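Local structure of RNA polymerase ECF-subfamily sigma factor (Streptomyces venezuelae, 6DXO) at residues D24-Y29 with D42-T47; R97-Q102 with R140-L145; Q104-L109 with K132-R137; L115-T120 with K126-I131. The protein is an ECF sigma factor that probably directs RNA polymerase to promoters needed for aerial mycelium formation and is bound here by an anti-sigma factor. All blocks are in the same frame, centred on the assembly; numbering follows the deposited sequence.

Interaction 1. Residues D24-Y29 with D42-T47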
loop_
_atom_site.group_PDB
_atom_site.type_symbol
_atom_site.label_atom_id
_atom_site.label_comp_id
_atom_site.label_asym_id
_atom_site.label_seq_id
_atom_site.Cartn_x
_atom_site.Cartn_y
_atom_site.Cartn_z
ATOM N N ASP A 24 -2.370 -0.684 -3.797
ATOM C CA ASP A 24 -2.012 -0.354 -5.187
ATOM C C ASP A 24 -3.007 0.640 -5.784
ATOM O O ASP A 24 -2.645 1.523 -6.564
ATOM C CB ASP A 24 -1.945 -1.607 -6.062
ATOM C CG ASP A 24 -0.700 -2.454 -5.793
ATOM O OD1 ASP A 24 0.358 -1.897 -5.417
ATOM O OD2 ASP A 24 -0.776 -3.682 -5.985
ATOM N N THR A 25 -4.275 0.501 -5.415
ATOM C CA THR A 25 -5.285 1.438 -5.902
ATOM C C THR A 25 -5.056 2.844 -5.360
ATOM O O THR A 25 -5.183 3.818 -6.110
ATOM C CB THR A 25 -6.724 0.961 -5.564
ATOM O OG1 THR A 25 -6.935 -0.357 -6.104
ATOM C CG2 THR A 25 -7.731 1.907 -6.175
ATOM N N VAL A 26 -4.747 2.960 -4.064
ATOM C CA VAL A 26 -4.452 4.262 -3.459
ATOM C C VAL A 26 -3.233 4.852 -4.155
ATOM O O VAL A 26 -3.223 6.015 -4.568
ATOM C CB VAL A 26 -4.226 4.168 -1.931
ATOM C CG1 VAL A 26 -3.578 5.433 -1.371
ATOM C CG2 VAL A 26 -5.561 3.892 -1.207
ATOM N N TYR A 27 -2.212 4.024 -4.310
ATOM C CA TYR A 27 -0.961 4.491 -4.931
ATOM C C TYR A 27 -1.210 5.020 -6.333
ATOM O O TYR A 27 -0.703 6.090 -6.707
ATOM C CB TYR A 27 0.023 3.336 -4.947
ATOM C CG TYR A 27 1.329 3.602 -5.651
ATOM C CD1 TYR A 27 2.306 4.391 -5.068
ATOM C CD2 TYR A 27 1.588 3.018 -6.878
ATOM C CE1 TYR A 27 3.559 4.607 -5.733
ATOM C CE2 TYR A 27 2.807 3.207 -7.532
ATOM C CZ TYR A 27 3.772 4.003 -6.957
ATOM O OH TYR A 27 4.962 4.177 -7.625
ATOM N N ARG A 28 -1.988 4.286 -7.112
ATOM C CA ARG A 28 -2.288 4.691 -8.485
ATOM C C ARG A 28 -3.110 5.966 -8.556
ATOM O O ARG A 28 -2.884 6.784 -9.431
ATOM C CB ARG A 28 -2.949 3.564 -9.272
ATOM C CG ARG A 28 -1.994 2.392 -9.526
ATOM C CD ARG A 28 -2.581 1.453 -10.548
ATOM N NE ARG A 28 -3.527 0.518 -9.959
ATOM C CZ ARG A 28 -3.201 -0.713 -9.575
ATOM N NH1 ARG A 28 -1.959 -1.144 -9.722
ATOM N NH2 ARG A 28 -4.116 -1.511 -9.046
ATOM N N TYR A 29 -4.035 6.154 -7.615
ATOM C CA TYR A 29 -4.767 7.418 -7.584
ATOM C C TYR A 29 -3.806 8.597 -7.345
ATOM O O TYR A 29 -3.874 9.648 -8.020
ATOM C CB TYR A 29 -5.862 7.365 -6.515
ATOM C CG TYR A 29 -6.479 8.734 -6.272
ATOM C CD1 TYR A 29 -7.437 9.251 -7.144
ATOM C CD2 TYR A 29 -6.060 9.525 -5.201
ATOM C CE1 TYR A 29 -8.007 10.523 -6.924
ATOM C CE2 TYR A 29 -6.618 10.794 -4.985
ATOM C CZ TYR A 29 -7.571 11.281 -5.856
ATOM O OH TYR A 29 -8.099 12.545 -5.650
ATOM N N ASP A 42 5.065 7.983 -0.128
ATOM C CA ASP A 42 4.895 8.587 1.195
ATOM C C ASP A 42 3.438 8.933 1.508
ATOM O O ASP A 42 2.952 8.670 2.613
ATOM C CB ASP A 42 5.770 9.835 1.355
ATOM C CG ASP A 42 7.248 9.503 1.505
ATOM O OD1 ASP A 42 7.581 8.312 1.701
ATOM O OD2 ASP A 42 8.074 10.441 1.439
ATOM N N LEU A 43 2.744 9.524 0.543
ATOM C CA LEU A 43 1.337 9.849 0.740
ATOM C C LEU A 43 0.456 8.587 0.782
ATOM O O LEU A 43 -0.633 8.594 1.346
ATOM C CB LEU A 43 0.842 10.857 -0.315
ATOM C CG LEU A 43 1.451 12.266 -0.271
ATOM C CD1 LEU A 43 0.832 13.142 -1.360
ATOM C CD2 LEU A 43 1.286 12.913 1.087
ATOM N N THR A 44 0.928 7.493 0.195
ATOM C CA THR A 44 0.159 6.250 0.258
ATOM C C THR A 44 0.214 5.762 1.692
ATOM O O THR A 44 -0.812 5.410 2.294
ATOM C CB THR A 44 0.733 5.184 -0.722
ATOM O OG1 THR A 44 0.582 5.654 -2.066
ATOM C CG2 THR A 44 -0.030 3.867 -0.586
ATOM N N SER A 45 1.415 5.774 2.251
ATOM C CA SER A 45 1.618 5.411 3.650
ATOM C C SER A 45 0.793 6.310 4.555
ATOM O O SER A 45 0.068 5.830 5.419
ATOM C CB SER A 45 3.100 5.528 4.009
ATOM O OG SER A 45 3.297 5.409 5.404
ATOM N N GLU A 46 0.897 7.622 4.355
ATOM C CA GLU A 46 0.101 8.553 5.167
ATOM C C GLU A 46 -1.423 8.344 5.075
ATOM O O GLU A 46 -2.136 8.510 6.075
ATOM C CB GLU A 46 0.458 9.999 4.837
ATOM C CG GLU A 46 -0.156 11.011 5.800
ATOM C CD GLU A 46 0.323 10.813 7.238
ATOM O OE1 GLU A 46 1.478 10.371 7.430
ATOM O OE2 GLU A 46 -0.456 11.097 8.178
ATOM N N THR A 47 -1.916 7.985 3.893
ATOM C CA THR A 47 -3.338 7.720 3.703
ATOM C C THR A 47 -3.791 6.583 4.609
ATOM O O THR A 47 -4.769 6.700 5.338
ATOM C CB THR A 47 -3.669 7.378 2.238
ATOM O OG1 THR A 47 -3.438 8.527 1.406
ATOM C CG2 THR A 47 -5.107 6.932 2.092
#
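Thr44 meets Tyr27 edge-on. Its OG1 sits in the plane of the phenol ring, at the rim, 3.7 Å from Tyr27 CD1. The same OG1 comes as close as 3.5 Å to Tyr27 CA, so it lies in the corner between backbone and ring rather than over a ring face. The hydroxyl is not bonded to Tyr27; it hydrogen-bonds to Ala40 O, one turn back in its own helix. The other branch of Thr44 faces Val26, with Val26 CG1 4.0 Å from Thr44 CG2, and these two side chains run past one another in opposite directions. Val26 and Thr47, by contrast, point at each other tip to tip, with CG1 to CG2 at 4.1 Å. One methyl serves both threonines because chi1 of 165° sets Val26 CG1 nearly opposite the backbone N.

These residues join helices 12-31 and 37-53 of sigma-70 region 2. The two segments cross at 129° with axes 9.2 Å apart at closest approach, and Tyr27 and Thr44 mark the nearest backbones, CA to CA 5.6 Å. Asp42 to Ser45 probably belong to the site that binds core polymerase; Thr44, within that motif, turns its side chain inward onto helix 12-31.

The hydroxyl of the buried Thr47 is satisfied by Leu43 O, with Thr47 OG1 to Leu43 O at 2.8 Å. That carbonyl also takes Thr47 N, the two donors arriving from opposite faces of its plane. Leu58 of the second chain of the complex packs on Tyr27, while Ala73 and Leu76 of helix 65-79 pack on Thr47.

Interaction 2. Residues R97-Q102 with R140-L145; sequences RRLNPQ and RTLARL
Leu99 drives its CD2 methyl against Thr141, where CD2 and CG2 are only 3.5 Å apart, tighter than ordinary van der Waals contact. The two side chains run alongside in opposite senses, whereas Leu142 meets Leu99 at about a right angle, with its CD2 4.1 Å from Leu99 CD2. Nearer the surface, Leu145 and Arg98 pass antiparallel to each other. Leu145 CD1 touches the guanidinium at its edge, in plane, 3.4 Å from Arg98 NH2. With chi1 of 52°, Leu145 CG is wedged between the backbone N and the carbonyl carbon, the tight position from which, with chi2 of 64°, both methyls come to lie beside the arginine.

Within sigma-70 region 4, the link between helices 89-98 and 101-112 lies against the C-terminal turn of helix 128-144. Cutting Leu99 back to an alanine is likely to open a gap beside Thr141 and leave Leu142 without its crossing partner from the link.

A second shell surrounds these groups. Arg98 NH1 forms a salt bridge with Asp94, Thr141 OG1 hydrogen-bonds to Arg137 O, and Leu142 also packs on Ala95 and Val96. Leu99 O accepts from Gln104 NE2, while Asn100 OD1 caps helix 101-112 at Gln103 N.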
loop_
_atom_site.group_PDB
_atom_site.type_symbol
_atom_site.label_atom_id
_atom_site.label_comp_id
_atom_site.label_asym_id
_atom_site.label_seq_id
_atom_site.Cartn_x
_atom_site.Cartn_y
_atom_site.Cartn_z
ATOM N N ARG A 97 12.753 4.242 6.489
ATOM C CA ARG A 97 12.268 4.913 5.289
ATOM C C ARG A 97 13.188 6.056 4.855
ATOM O O ARG A 97 13.101 6.529 3.726
ATOM C CB ARG A 97 10.837 5.423 5.498
ATOM C CG ARG A 97 9.762 4.386 5.216
ATOM C CD ARG A 97 9.040 4.682 3.903
ATOM N NE ARG A 97 9.948 4.732 2.758
ATOM C CZ ARG A 97 9.589 5.106 1.533
ATOM N NH1 ARG A 97 8.338 5.466 1.289
ATOM N NH2 ARG A 97 10.478 5.122 0.551
ATOM N N ARG A 98 14.076 6.485 5.751
ATOM C CA ARG A 98 14.991 7.595 5.467
ATOM C C ARG A 98 16.313 7.163 4.820
ATOM O O ARG A 98 17.024 7.989 4.243
ATOM C CB ARG A 98 15.264 8.410 6.734
ATOM C CG ARG A 98 14.050 9.151 7.275
ATOM C CD ARG A 98 14.438 10.050 8.434
ATOM N NE ARG A 98 14.931 9.283 9.572
ATOM C CZ ARG A 98 14.318 9.219 10.750
ATOM N NH1 ARG A 98 13.193 9.889 10.947
ATOM N NH2 ARG A 98 14.836 8.495 11.731
ATOM N N LEU A 99 16.644 5.876 4.915
ATOM C CA LEU A 99 17.863 5.362 4.293
ATOM C C LEU A 99 17.802 5.536 2.788
ATOM O O LEU A 99 16.719 5.578 2.206
ATOM C CB LEU A 99 18.054 3.874 4.616
ATOM C CG LEU A 99 18.101 3.473 6.087
ATOM C CD1 LEU A 99 18.032 1.952 6.230
ATOM C CD2 LEU A 99 19.350 4.032 6.762
ATOM N N ASN A 100 18.965 5.629 2.149
ATOM C CA ASN A 100 19.020 5.692 0.698
ATOM C C ASN A 100 18.489 4.382 0.117
ATOM O O ASN A 100 18.339 3.404 0.847
ATOM C CB ASN A 100 20.445 5.989 0.215
ATOM C CG ASN A 100 21.344 4.765 0.247
ATOM O OD1 ASN A 100 21.060 3.791 0.940
ATOM N ND2 ASN A 100 22.439 4.815 -0.505
ATOM N N PRO A 101 18.182 4.367 -1.190
ATOM C CA PRO A 101 17.613 3.185 -1.851
ATOM C C PRO A 101 18.350 1.874 -1.548
ATOM O O PRO A 101 17.708 0.909 -1.127
ATOM C CB PRO A 101 17.707 3.532 -3.347
ATOM C CG PRO A 101 18.523 4.802 -3.428
ATOM C CD PRO A 101 18.318 5.494 -2.127
ATOM N N GLN A 102 19.664 1.833 -1.755
ATOM C CA GLN A 102 20.424 0.606 -1.522
ATOM C C GLN A 102 20.352 0.116 -0.070
ATOM O O GLN A 102 20.078 -1.061 0.185
ATOM C CB GLN A 102 21.884 0.779 -1.953
ATOM C CG GLN A 102 22.063 0.950 -3.448
ATOM C CD GLN A 102 21.675 -0.291 -4.228
ATOM O OE1 GLN A 102 22.463 -1.226 -4.356
ATOM N NE2 GLN A 102 20.456 -0.305 -4.755
ATOM N N ARG A 140 24.378 1.137 10.652
ATOM C CA ARG A 140 25.137 2.217 11.279
ATOM C C ARG A 140 24.432 3.554 11.067
ATOM O O ARG A 140 24.398 4.400 11.967
ATOM C CB ARG A 140 26.587 2.262 10.765
ATOM C CG ARG A 140 26.877 3.418 9.826
ATOM C CD ARG A 140 28.299 3.944 9.998
ATOM N NE ARG A 140 29.306 3.030 9.469
ATOM C CZ ARG A 140 29.801 3.094 8.237
ATOM N NH1 ARG A 140 29.380 4.031 7.398
ATOM N NH2 ARG A 140 30.716 2.221 7.840
ATOM N N THR A 141 23.840 3.726 9.889
ATOM C CA THR A 141 23.080 4.933 9.580
ATOM C C THR A 141 21.798 5.038 10.403
ATOM O O THR A 141 21.411 6.132 10.819
ATOM C CB THR A 141 22.730 5.017 8.097
ATOM O OG1 THR A 141 23.933 5.120 7.329
ATOM C CG2 THR A 141 21.847 6.233 7.822
ATOM N N LEU A 142 21.135 3.910 10.635
ATOM C CA LEU A 142 19.975 3.902 11.520
ATOM C C LEU A 142 20.405 4.313 12.919
ATOM O O LEU A 142 19.658 4.971 13.646
ATOM C CB LEU A 142 19.332 2.516 11.580
ATOM C CG LEU A 142 18.509 2.029 10.391
ATOM C CD1 LEU A 142 18.034 0.614 10.661
ATOM C CD2 LEU A 142 17.325 2.946 10.134
ATOM N N ALA A 143 21.619 3.922 13.290
ATOM C CA ALA A 143 22.134 4.198 14.622
ATOM C C ALA A 143 22.375 5.689 14.843
ATOM O O ALA A 143 22.247 6.181 15.967
ATOM C CB ALA A 143 23.408 3.408 14.871
ATOM N N ARG A 144 22.717 6.409 13.777
ATOM C CA ARG A 144 22.980 7.840 13.901
ATOM C C ARG A 144 21.697 8.675 13.904
ATOM O O ARG A 144 21.435 9.406 14.861
ATOM C CB ARG A 144 23.954 8.332 12.823
ATOM C CG ARG A 144 23.372 8.456 11.425
ATOM C CD ARG A 144 24.380 9.094 10.494
ATOM N NE ARG A 144 25.679 8.445 10.615
ATOM C CZ ARG A 144 26.106 7.469 9.821
ATOM N NH1 ARG A 144 25.340 7.034 8.830
ATOM N NH2 ARG A 144 27.304 6.934 10.012
ATOM N N LEU A 145 20.896 8.564 12.847
ATOM C CA LEU A 145 19.666 9.345 12.753
ATOM C C LEU A 145 18.580 8.817 13.687
ATOM O O LEU A 145 17.417 9.205 13.588
ATOM C CB LEU A 145 19.168 9.436 11.305
ATOM C CG LEU A 145 18.988 8.172 10.464
ATOM C CD1 LEU A 145 17.906 7.275 11.040
ATOM C CD2 LEU A 145 18.654 8.554 9.032
#

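Interaction 3. Residues Q104-L109 with K132-R137; sequences QECVTL and KTLQYR
Cys106 meets Leu134 and Gln135 through carbon and sulfur, and the flat groups of Gln135 and Arg137, in segment 132-137, have their partners elsewhere. The Gln135 amide is carried past the sulfur on a chain extended beyond CG, and its OE1 accepts a hydrogen bond from Arg110 NE. On the far side of the helix, Thr133 CG2 lies over the centre of one face of the Arg137 guanidinium, 3.4 Å above its plane.

The contact itself centres on one small side chain. Cys106 CB is 3.7 Å from Leu134 CG and 3.8 Å from Leu134 CD2. The sulfur lies against Leu134 CG as well and continues to Gln135, where Cys106 SG stands 3.9 Å from Gln135 CB. With chi1 of -169° SG stands opposite its own backbone N, which brings it against both residues. A side chain this small is consistent with the close approach of the helices, Cys106 CA to Gln135 CA 6.1 Å. Replacing Leu134 with a glycine is likely to leave Cys106 CB facing a gap and take the leucine side chain from beside the sulfur.

Within segment 104-109, Gln104 O holds two donors from one residue, Thr108 N and Thr108 OG1, the hydroxyl at 2.8 Å and standing above the carbonyl plane. Glu61 of the second chain of the complex packs on Glu105, Thr108 and Leu109. Through the Cys106 contact, helix 101-112 lies against the middle of helix 128-144, which probably is the recognition helix, an arrangement typical of the helical bundle that carries the helix-turn-helix of sigma-70 region 4.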
loop_
_atom_site.group_PDB
_atom_site.type_symbol
_atom_site.label_atom_id
_atom_site.label_comp_id
_atom_site.label_asym_id
_atom_site.label_seq_id
_atom_site.Cartn_x
_atom_site.Cartn_y
_atom_site.Cartn_z
ATOM N N GLN A 104 18.179 0.978 2.245
ATOM C CA GLN A 104 16.802 0.663 2.634
ATOM C C GLN A 104 16.404 -0.745 2.180
ATOM O O GLN A 104 15.907 -1.549 2.960
ATOM C CB GLN A 104 15.811 1.695 2.091
ATOM C CG GLN A 104 14.442 1.554 2.762
ATOM C CD GLN A 104 13.453 2.643 2.385
ATOM O OE1 GLN A 104 12.242 2.410 2.383
ATOM N NE2 GLN A 104 13.956 3.842 2.088
ATOM N N GLU A 105 16.636 -1.036 0.908
ATOM C CA GLU A 105 16.341 -2.349 0.361
ATOM C C GLU A 105 17.111 -3.456 1.080
ATOM O O GLU A 105 16.573 -4.539 1.309
ATOM C CB GLU A 105 16.669 -2.394 -1.129
ATOM C CG GLU A 105 16.395 -3.743 -1.761
ATOM C CD GLU A 105 16.475 -3.700 -3.269
ATOM O OE1 GLU A 105 16.991 -2.692 -3.803
ATOM O OE2 GLU A 105 16.018 -4.669 -3.916
ATOM N N CYS A 106 18.373 -3.192 1.423
ATOM C CA CYS A 106 19.177 -4.203 2.107
ATOM C C CYS A 106 18.567 -4.568 3.465
ATOM O O CYS A 106 18.343 -5.740 3.760
ATOM C CB CYS A 106 20.631 -3.740 2.274
ATOM S SG CYS A 106 21.766 -5.046 2.835
ATOM N N VAL A 107 18.281 -3.567 4.291
ATOM C CA VAL A 107 17.697 -3.845 5.605
ATOM C C VAL A 107 16.308 -4.487 5.500
ATOM O O VAL A 107 15.945 -5.328 6.312
ATOM C CB VAL A 107 17.626 -2.592 6.522
ATOM C CG1 VAL A 107 19.018 -2.049 6.815
ATOM C CG2 VAL A 107 16.727 -1.525 5.927
ATOM N N THR A 108 15.534 -4.088 4.499
ATOM C CA THR A 108 14.187 -4.638 4.322
ATOM C C THR A 108 14.256 -6.121 3.958
ATOM O O THR A 108 13.632 -6.963 4.595
ATOM C CB THR A 108 13.432 -3.874 3.242
ATOM O OG1 THR A 108 13.355 -2.491 3.626
ATOM C CG2 THR A 108 12.011 -4.427 3.085
ATOM N N LEU A 109 15.055 -6.443 2.954
ATOM C CA LEU A 109 15.228 -7.844 2.571
ATOM C C LEU A 109 15.835 -8.692 3.693
ATOM O O LEU A 109 15.349 -9.783 3.967
ATOM C CB LEU A 109 16.086 -7.944 1.316
ATOM C CG LEU A 109 15.534 -7.416 -0.011
ATOM C CD1 LEU A 109 16.690 -7.263 -0.985
ATOM C CD2 LEU A 109 14.478 -8.333 -0.573
ATOM N N LYS A 132 27.493 -7.703 2.854
ATOM C CA LYS A 132 27.971 -7.562 4.225
ATOM C C LYS A 132 28.372 -6.118 4.519
ATOM O O LYS A 132 28.084 -5.595 5.593
ATOM C CB LYS A 132 29.122 -8.523 4.510
ATOM C CG LYS A 132 28.691 -9.964 4.646
ATOM C CD LYS A 132 29.880 -10.869 4.923
ATOM C CE LYS A 132 29.482 -12.331 4.806
ATOM N NZ LYS A 132 30.590 -13.236 5.203
ATOM N N THR A 133 29.045 -5.479 3.565
ATOM C CA THR A 133 29.391 -4.072 3.709
ATOM C C THR A 133 28.127 -3.215 3.799
ATOM O O THR A 133 28.010 -2.335 4.655
ATOM C CB THR A 133 30.247 -3.585 2.530
ATOM O OG1 THR A 133 31.491 -4.295 2.526
ATOM C CG2 THR A 133 30.523 -2.095 2.653
ATOM N N LEU A 134 27.181 -3.487 2.908
ATOM C CA LEU A 134 25.972 -2.678 2.793
ATOM C C LEU A 134 25.092 -2.746 4.031
ATOM O O LEU A 134 24.552 -1.729 4.477
ATOM C CB LEU A 134 25.180 -3.095 1.548
ATOM C CG LEU A 134 23.914 -2.310 1.212
ATOM C CD1 LEU A 134 24.167 -0.804 1.264
ATOM C CD2 LEU A 134 23.385 -2.734 -0.155
ATOM N N GLN A 135 24.933 -3.940 4.590
ATOM C CA GLN A 135 24.098 -4.093 5.767
ATOM C C GLN A 135 24.750 -3.427 6.965
ATOM O O GLN A 135 24.066 -2.941 7.862
ATOM C CB GLN A 135 23.822 -5.568 6.059
ATOM C CG GLN A 135 25.010 -6.345 6.609
ATOM C CD GLN A 135 24.667 -7.797 6.824
ATOM O OE1 GLN A 135 23.535 -8.218 6.576
ATOM N NE2 GLN A 135 25.633 -8.573 7.295
ATOM N N TYR A 136 26.082 -3.397 6.973
ATOM C CA TYR A 136 26.787 -2.725 8.048
ATOM C C TYR A 136 26.568 -1.217 7.971
ATOM O O TYR A 136 26.254 -0.573 8.975
ATOM C CB TYR A 136 28.286 -3.072 8.042
ATOM C CG TYR A 136 29.064 -2.236 9.027
ATOM C CD1 TYR A 136 28.887 -2.401 10.395
ATOM C CD2 TYR A 136 29.953 -1.260 8.591
ATOM C CE1 TYR A 136 29.578 -1.628 11.304
ATOM C CE2 TYR A 136 30.653 -0.481 9.497
ATOM C CZ TYR A 136 30.461 -0.671 10.850
ATOM O OH TYR A 136 31.148 0.100 11.757
ATOM N N ARG A 137 26.717 -0.656 6.775
ATOM C CA ARG A 137 26.578 0.782 6.589
ATOM C C ARG A 137 25.138 1.208 6.826
ATOM O O ARG A 137 24.876 2.318 7.287
ATOM C CB ARG A 137 27.029 1.194 5.183
ATOM C CG ARG A 137 28.532 1.074 4.953
ATOM C CD ARG A 137 28.899 1.289 3.490
ATOM N NE ARG A 137 30.347 1.292 3.277
ATOM C CZ ARG A 137 30.931 1.241 2.082
ATOM N NH1 ARG A 137 30.196 1.173 0.979
ATOM N NH2 ARG A 137 32.253 1.250 1.988
#

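Interaction 4. Residues L115-T120 with K126-I131; sequences LSVAET and KNEGAI
The helix-turn-helix of sigma-70 region 4 is packed together near its turn, where Val117 from the first helix meets Glu128 and Ile131 from the second. Val117 CG1 does the touching: it lies 3.7 Å from Glu128 CB and 3.9 Å from Ile131 CG2, filling the angle between two side chains one turn apart. A chi1 of 171° directs this methyl away from its own backbone N and across to the second helix. Ile131 CG2 is shared, since Thr120 CG2 approaches it to 4.0 Å from a position one turn further on. The methyl branch of Thr120 therefore serves the apolar contact, while its OG1 bonds back to Ser116 O, which also accepts from Thr120 N.

Glu128 stretches its carboxylate along the outer side of this core, and OE2 rests 3.5 Å from Ala118 CB.

Both helices start with a side-chain cap. Ser116 and Glu119 form a capping box: Glu119 N gives an almost straight bond to Ser116 OG (3.0 Å, 171°), and Ser116 N donates to Glu119 OE1 (2.8 Å, 169°) from above the carboxylate plane. At the second helix, Asn127 OD1 caps Ala130 N. These caps lie at the first turns that carry Val117, Glu128 and Ile131.

Ala121 and Met124 of helix 117-124 extend the packing on Ile131, and Arg122 makes a long, weak ion pair with Glu128. From helix 101-112, Leu109 and Arg110 lie against Thr120, and Arg110 against Val117, placing the helix-turn-helix pair on the preceding helix.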
loop_
_atom_site.group_PDB
_atom_site.type_symbol
_atom_site.label_atom_id
_atom_site.label_comp_id
_atom_site.label_asym_id
_atom_site.label_seq_id
_atom_site.Cartn_x
_atom_site.Cartn_y
_atom_site.Cartn_z
ATOM N N LEU A 115 15.577 -12.600 4.595
ATOM C CA LEU A 115 16.460 -13.227 3.603
ATOM C C LEU A 115 17.902 -13.289 4.113
ATOM O O LEU A 115 18.364 -12.374 4.790
ATOM C CB LEU A 115 16.425 -12.497 2.251
ATOM C CG LEU A 115 15.370 -13.008 1.270
ATOM C CD1 LEU A 115 13.973 -12.835 1.865
ATOM C CD2 LEU A 115 15.491 -12.279 -0.063
ATOM N N SER A 116 18.600 -14.374 3.782
ATOM C CA SER A 116 20.011 -14.508 4.131
ATOM C C SER A 116 20.854 -13.509 3.350
ATOM O O SER A 116 20.376 -12.904 2.400
ATOM C CB SER A 116 20.510 -15.935 3.844
ATOM O OG SER A 116 20.551 -16.219 2.451
ATOM N N VAL A 117 22.117 -13.345 3.738
ATOM C CA VAL A 117 23.057 -12.562 2.938
ATOM C C VAL A 117 23.100 -13.054 1.490
ATOM O O VAL A 117 23.063 -12.258 0.561
ATOM C CB VAL A 117 24.497 -12.599 3.518
ATOM C CG1 VAL A 117 25.465 -11.969 2.539
ATOM C CG2 VAL A 117 24.543 -11.871 4.852
ATOM N N ALA A 118 23.173 -14.369 1.297
ATOM C CA ALA A 118 23.219 -14.931 -0.053
ATOM C C ALA A 118 21.948 -14.657 -0.862
ATOM O O ALA A 118 22.018 -14.247 -2.023
ATOM C CB ALA A 118 23.504 -16.435 -0.003
ATOM N N GLU A 119 20.788 -14.886 -0.249
ATOM C CA GLU A 119 19.511 -14.600 -0.900
ATOM C C GLU A 119 19.421 -13.111 -1.239
ATOM O O GLU A 119 19.070 -12.757 -2.364
ATOM C CB GLU A 119 18.324 -15.039 -0.023
ATOM C CG GLU A 119 18.139 -16.562 0.062
ATOM C CD GLU A 119 17.511 -17.012 1.370
ATOM O OE1 GLU A 119 17.177 -16.197 2.229
ATOM O OE2 GLU A 119 17.359 -18.321 1.535
ATOM N N THR A 120 19.766 -12.248 -0.279
ATOM C CA THR A 120 19.772 -10.798 -0.514
ATOM C C THR A 120 20.708 -10.408 -1.666
ATOM O O THR A 120 20.377 -9.585 -2.527
ATOM C CB THR A 120 20.140 -10.033 0.776
ATOM O OG1 THR A 120 19.140 -10.294 1.773
ATOM C CG2 THR A 120 20.214 -8.526 0.529
ATOM N N LYS A 126 24.143 -8.122 -6.259
ATOM C CA LYS A 126 25.433 -7.791 -5.676
ATOM C C LYS A 126 26.103 -9.052 -5.137
ATOM O O LYS A 126 25.465 -10.089 -5.008
ATOM C CB LYS A 126 25.249 -6.753 -4.569
ATOM C CG LYS A 126 24.526 -5.506 -5.054
ATOM C CD LYS A 126 24.637 -4.353 -4.085
ATOM C CE LYS A 126 24.692 -3.037 -4.842
ATOM N NZ LYS A 126 25.035 -1.900 -3.948
ATOM N N ASN A 127 27.398 -8.979 -4.846
ATOM C CA ASN A 127 28.068 -10.120 -4.240
ATOM C C ASN A 127 27.911 -10.072 -2.731
ATOM O O ASN A 127 27.677 -9.006 -2.165
ATOM C CB ASN A 127 29.549 -10.165 -4.641
ATOM C CG ASN A 127 30.320 -8.963 -4.142
ATOM O OD1 ASN A 127 30.490 -8.781 -2.937
ATOM N ND2 ASN A 127 30.792 -8.134 -5.069
ATOM N N GLU A 128 28.020 -11.226 -2.084
ATOM C CA GLU A 128 27.810 -11.310 -0.645
ATOM C C GLU A 128 28.733 -10.378 0.141
ATOM O O GLU A 128 28.340 -9.851 1.182
ATOM C CB GLU A 128 27.923 -12.758 -0.165
ATOM C CG GLU A 128 27.085 -13.712 -1.002
ATOM C CD GLU A 128 27.103 -15.138 -0.504
ATOM O OE1 GLU A 128 27.429 -15.355 0.682
ATOM O OE2 GLU A 128 26.780 -16.044 -1.305
ATOM N N GLY A 129 29.950 -10.164 -0.363
ATOM C CA GLY A 129 30.843 -9.187 0.236
ATOM C C GLY A 129 30.231 -7.799 0.258
ATOM O O GLY A 129 30.222 -7.124 1.292
ATOM N N ALA A 130 29.711 -7.375 -0.888
ATOM C CA ALA A 130 29.035 -6.089 -0.997
ATOM C C ALA A 130 27.804 -6.023 -0.085
ATOM O O ALA A 130 27.490 -4.963 0.451
ATOM C CB ALA A 130 28.650 -5.800 -2.441
ATOM N N ILE A 131 27.113 -7.148 0.094
ATOM C CA ILE A 131 25.966 -7.171 1.012
ATOM C C ILE A 131 26.416 -7.021 2.471
ATOM O O ILE A 131 25.808 -6.294 3.249
ATOM C CB ILE A 131 25.079 -8.443 0.851
ATOM C CG1 ILE A 131 24.508 -8.544 -0.567
ATOM C CG2 ILE A 131 23.948 -8.465 1.906
ATOM C CD1 ILE A 131 23.708 -7.337 -1.014
#

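Interactions 1 and 3 are buried, interaction 2 lies at the surface and interaction 4 is partly buried. Interaction 1 stands alone in region 2, its centre about 23 Å from that of interaction 2, yet the salt bridge from Asp42 OD1 to Arg97 NH1 (3.0 Å) ties the two regions. Interactions 2, 3 and 4 use helix 128-144, at its C-terminal end, middle and N-terminal end. The buried contacts meet through uncharged side chains, Val26, Tyr27 and two threonines in one, Cys106 with Leu134 and Gln135 in the other; the outer two add charged chains, Arg98 or Glu128. Leu109 O and Leu115 N, 2.9 Å apart in a probable hydrogen bond, connect interactions 3 and 4.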